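Local coordinates for protein PKS (Streptomyces albus, PDB 4OQJ) that probably catalyses decarboxylative chain-extending condensation of carrier-protein-bound acyl groups, as a ketosynthase of an acyltransferase-less polyketide synthase that makes oxazolomycin, at residues 475-480 against 512-517; 467-472 against 501-506. All coordinates share one frame; numbering follows the deposited sequence.

Contact 1: 475-480 against 512-517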
# COMPACT_ATOMS: atom_id res chain seq x y z
N ALA A 475 24.01 17.11 -26.21
CA ALA A 475 22.81 17.86 -26.51
C ALA A 475 22.06 18.18 -25.22
O ALA A 475 21.61 19.32 -25.01
CB ALA A 475 21.92 17.09 -27.47
N ALA A 476 21.95 17.19 -24.34
CA ALA A 476 21.29 17.40 -23.05
C ALA A 476 22.05 18.42 -22.20
O ALA A 476 21.44 19.26 -21.53
CB ALA A 476 21.16 16.06 -22.29
N LEU A 477 23.38 18.36 -22.23
CA LEU A 477 24.22 19.29 -21.47
C LEU A 477 23.99 20.73 -21.95
O LEU A 477 23.81 21.65 -21.14
CB LEU A 477 25.70 18.91 -21.59
CG LEU A 477 26.70 19.74 -20.79
CD1 LEU A 477 26.47 19.58 -19.30
CD2 LEU A 477 28.13 19.36 -21.17
N ASP A 478 23.97 20.92 -23.27
CA ASP A 478 23.69 22.25 -23.82
C ASP A 478 22.31 22.76 -23.41
O ASP A 478 22.17 23.92 -23.00
CB ASP A 478 23.82 22.24 -25.35
CG ASP A 478 25.28 22.19 -25.81
OD1 ASP A 478 26.18 22.53 -25.01
OD2 ASP A 478 25.52 21.80 -26.97
N THR A 479 21.29 21.90 -23.51
CA THR A 479 19.95 22.31 -23.13
C THR A 479 19.89 22.65 -21.66
O THR A 479 19.28 23.64 -21.27
CB THR A 479 18.90 21.20 -23.43
OG1 THR A 479 18.92 20.88 -24.83
CG2 THR A 479 17.50 21.64 -23.04
N ALA A 480 20.50 21.81 -20.82
CA ALA A 480 20.51 22.05 -19.38
C ALA A 480 21.21 23.37 -19.06
O ALA A 480 20.78 24.11 -18.16
CB ALA A 480 21.18 20.90 -18.64
N TYR A 512 29.01 13.79 -19.49
CA TYR A 512 29.29 15.05 -20.20
C TYR A 512 29.13 16.19 -19.21
O TYR A 512 28.03 16.43 -18.71
CB TYR A 512 28.38 15.19 -21.42
CG TYR A 512 28.65 14.08 -22.40
CD1 TYR A 512 27.99 12.86 -22.30
CD2 TYR A 512 29.62 14.23 -23.38
CE1 TYR A 512 28.25 11.84 -23.18
CE2 TYR A 512 29.89 13.20 -24.27
CZ TYR A 512 29.22 12.02 -24.16
OH TYR A 512 29.48 10.99 -25.03
N ARG A 513 30.22 16.89 -18.95
CA ARG A 513 30.27 17.81 -17.83
C ARG A 513 30.63 19.24 -18.22
O ARG A 513 31.32 19.48 -19.23
CB ARG A 513 31.27 17.31 -16.79
CG ARG A 513 30.93 15.92 -16.29
CD ARG A 513 31.82 15.48 -15.13
NE ARG A 513 31.47 14.14 -14.67
CZ ARG A 513 32.12 13.48 -13.70
NH1 ARG A 513 33.16 14.02 -13.10
NH2 ARG A 513 31.71 12.27 -13.34
N ARG A 514 30.18 20.17 -17.40
CA ARG A 514 30.44 21.59 -17.62
C ARG A 514 30.56 22.28 -16.29
O ARG A 514 29.91 21.88 -15.32
CB ARG A 514 29.34 22.23 -18.46
CG ARG A 514 29.59 23.70 -18.81
CD ARG A 514 28.67 24.11 -19.93
NE ARG A 514 29.16 23.64 -21.22
CZ ARG A 514 28.39 23.33 -22.26
NH1 ARG A 514 27.07 23.43 -22.17
NH2 ARG A 514 28.95 22.92 -23.40
N ALA A 515 31.41 23.30 -16.22
CA ALA A 515 31.55 24.05 -14.98
C ALA A 515 31.97 25.48 -15.23
O ALA A 515 32.58 25.82 -16.25
CB ALA A 515 32.54 23.36 -14.04
N LEU A 516 31.64 26.32 -14.26
CA LEU A 516 31.85 27.76 -14.38
C LEU A 516 32.05 28.34 -13.00
O LEU A 516 31.27 28.07 -12.10
CB LEU A 516 30.64 28.42 -15.04
CG LEU A 516 30.60 29.95 -14.93
CD1 LEU A 516 31.67 30.52 -15.83
CD2 LEU A 516 29.23 30.49 -15.28
N VAL A 517 33.08 29.15 -12.84
CA VAL A 517 33.25 29.92 -11.61
C VAL A 517 32.55 31.26 -11.80
O VAL A 517 32.87 32.01 -12.72
CB VAL A 517 34.74 30.16 -11.27
CG1 VAL A 517 34.87 30.96 -9.99
CG2 VAL A 517 35.50 28.84 -11.16

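Contact 2: 467-472 against 501-506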
# COMPACT_ATOMS: atom_id res chain seq x y z
N LEU A 467 29.78 26.45 -10.26
CA LEU A 467 28.55 25.81 -10.74
C LEU A 467 28.90 24.61 -11.61
O LEU A 467 29.69 24.74 -12.55
CB LEU A 467 27.72 26.81 -11.53
CG LEU A 467 27.39 28.13 -10.83
CD1 LEU A 467 26.47 28.96 -11.71
CD2 LEU A 467 26.76 27.88 -9.47
N VAL A 468 28.33 23.44 -11.31
CA VAL A 468 28.62 22.25 -12.09
C VAL A 468 27.33 21.69 -12.72
O VAL A 468 26.26 21.71 -12.12
CB VAL A 468 29.34 21.18 -11.24
CG1 VAL A 468 30.70 21.71 -10.78
CG2 VAL A 468 28.48 20.74 -10.06
N LEU A 469 27.45 21.27 -13.98
CA LEU A 469 26.34 20.69 -14.72
C LEU A 469 26.83 19.41 -15.36
O LEU A 469 27.98 19.32 -15.78
CB LEU A 469 25.83 21.64 -15.82
CG LEU A 469 24.91 22.81 -15.45
CD1 LEU A 469 25.64 23.85 -14.63
CD2 LEU A 469 24.37 23.43 -16.72
N SER A 470 25.96 18.40 -15.43
CA SER A 470 26.30 17.18 -16.15
C SER A 470 25.06 16.54 -16.75
O SER A 470 23.96 16.65 -16.20
CB SER A 470 27.06 16.19 -15.26
OG SER A 470 26.26 15.66 -14.20
N ALA A 471 25.25 15.90 -17.89
CA ALA A 471 24.17 15.25 -18.61
C ALA A 471 24.72 14.01 -19.30
O ALA A 471 25.93 13.80 -19.35
CB ALA A 471 23.55 16.21 -19.62
N ASN A 472 23.82 13.20 -19.84
CA ASN A 472 24.20 11.92 -20.42
C ASN A 472 24.52 12.03 -21.91
O ASN A 472 24.95 11.06 -22.52
CB ASN A 472 23.09 10.89 -20.21
CG ASN A 472 23.61 9.47 -20.30
OD1 ASN A 472 24.64 9.14 -19.73
ND2 ASN A 472 22.90 8.64 -21.04
N GLN A 501 25.20 24.69 -4.45
CA GLN A 501 25.02 23.53 -3.59
C GLN A 501 24.03 22.54 -4.20
O GLN A 501 24.27 21.33 -4.24
CB GLN A 501 24.54 23.95 -2.21
CG GLN A 501 25.58 24.70 -1.37
CD GLN A 501 24.97 25.42 -0.16
OE1 GLN A 501 23.77 25.69 -0.13
NE2 GLN A 501 25.80 25.70 0.83
N THR A 502 22.90 23.07 -4.66
CA THR A 502 21.86 22.22 -5.22
C THR A 502 22.40 21.47 -6.43
O THR A 502 22.18 20.28 -6.58
CB THR A 502 20.64 23.04 -5.61
OG1 THR A 502 20.14 23.71 -4.45
CG2 THR A 502 19.54 22.15 -6.21
N LEU A 503 23.14 22.17 -7.27
CA LEU A 503 23.68 21.57 -8.48
C LEU A 503 24.71 20.49 -8.18
O LEU A 503 24.78 19.48 -8.89
CB LEU A 503 24.29 22.65 -9.36
CG LEU A 503 23.34 23.60 -10.10
CD1 LEU A 503 24.14 24.72 -10.75
CD2 LEU A 503 22.52 22.87 -11.16
N ALA A 504 25.53 20.71 -7.15
CA ALA A 504 26.62 19.81 -6.79
C ALA A 504 26.12 18.57 -6.05
O ALA A 504 26.65 17.48 -6.25
CB ALA A 504 27.65 20.55 -5.91
N LEU A 505 25.12 18.76 -5.20
CA LEU A 505 24.65 17.71 -4.30
C LEU A 505 23.37 17.05 -4.77
O LEU A 505 23.06 15.93 -4.38
CB LEU A 505 24.41 18.29 -2.90
CG LEU A 505 25.64 18.85 -2.18
CD1 LEU A 505 25.17 19.70 -1.01
CD2 LEU A 505 26.56 17.73 -1.69
N GLY A 506 22.64 17.73 -5.64
CA GLY A 506 21.26 17.36 -5.93
C GLY A 506 20.98 16.98 -7.36
O GLY A 506 19.83 16.95 -7.78
O HOH W 1 24.81 19.49 -11.63

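Contact 1: 475-480 against 512-517
The charged part of this contact is a salt bridge between Asp478, on helix 475-480, and Arg514, on strand 512-517. Arg514 presents its end-on edge, and both NH1 and NH2 converge on a single carboxylate oxygen. Asp478 OD1 lies 3.1 Å from Arg514 NH1 and 3.2 Å from Arg514 NH2, in the guanidinium plane. Both donors arrive nearly along the C-O axis of Asp478, and the carboxylate and guanidinium planes are only 7° apart. Sharing one acceptor bends each bond somewhat. A turn at chi3 swings the guanidinium out of the line of the aliphatic chain and back over Leu477. Arg514 NE donates to Thr538 and NH1 also to Thr481, so the rotation of the group is fixed from several edges at once. Asp478 would probably be kept ionised by this pairing.

Apolar packing centres on Leu477. Its CG is anti to the backbone N (chi1 -177°), which carries the two methyls out towards the strand. Leu477 CD2 sits 4.1 Å above the guanidinium plane of Arg514, over its centre, while Leu477 CD1 is 4.0 Å from Arg514 CB, so one leucine serves both ends of the bent arginine. The methyls also rest on strand backbone, Leu477 CD1 at 3.6 Å from Tyr512 O and CD2 at 3.7 Å from Arg513 O. The CB of Tyr512 adds a looser apolar touch to CD2.

The helix and strand segments run at 28° in the same sense. Helix 474-490 thus lies on one face of the three-stranded antiparallel sheet, bearing on its middle strand 512-518, and Leu477 reaches Ala471 and Thr538 on the two flanking strands. This helix-on-sheet layer is consistent with the linker subdomain that follows the ketosynthase body in type I polyketide synthases.

Contact 2: 467-472 against 501-506
A water bridges Val468 and Leu503, donating one hydrogen to each backbone carbonyl. It lies 2.7 Å from Val468 O and 2.7 Å from Leu503 O, and no direct hydrogen bond joins the two segments. Val468 O points off the outer edge of strand 467-471, whereas its neighbours Leu467 and Leu469 pair with strand 512-518. Leu503 lies in the last turns of helix 496-505, and its carbonyl takes a hydrogen from the water.

The same strand carbonyl is wrapped by the Leu503 side chain. Leu503 CB approaches Val468 O to 3.5 Å, and the rest of the side chain follows: CG and both methyls stay within about 4.0 Å of that oxygen. With CG anti to the carbonyl carbon and beside the backbone N (chi1 -73°), the chain lies across the carbonyl and sends CD1 on to the strand's leucines. There Leu503 CD1 is 4.2 Å from Leu467 CB and 4.2 Å from Leu469 CD1, whose CB points away from the helix although CD1 comes back to it.

Val468 packs separately, on the backbone of the helix. Its CG2 meets Ala504 CA at 3.9 Å and the Ala504 methyl a little farther off, the small residue allowing a close approach. Strand and helix segments run in the same general sense, 41° apart.

Helix 496-505 thus packs beside edge strand 465-471 of the three-stranded sheet, as expected for an alpha/beta linker unit. Leu484 of helix 474-490 also touches Leu503 and Leu469, and Ala504 O accepts from Arg127 of the ketosynthase body. Between the segments the direct contacts are essentially hydrophobic, and the two carbonyls, one already lined by the Leu503 side chain, each receive a hydrogen from a single bridging water.

Both contacts build the small alpha/beta unit that follows the ketosynthase body, consistent with the linker domain of modular polyketide synthases. Contact 1 lies near the surface and contact 2 is buried, with centres about 9 Å apart. They share one antiparallel sheet: strand 465-471 of contact 2 is the edge neighbour of strand 512-518 of contact 1, joined by backbone bonds such as Arg514 N to Leu469 O (2.9 Å). Helices 474-490 and 496-505 follow in succession between these strands, so the two pairings interleave along the chain. Charge at the more exposed helix gives way, inward, to aliphatic packing around a water.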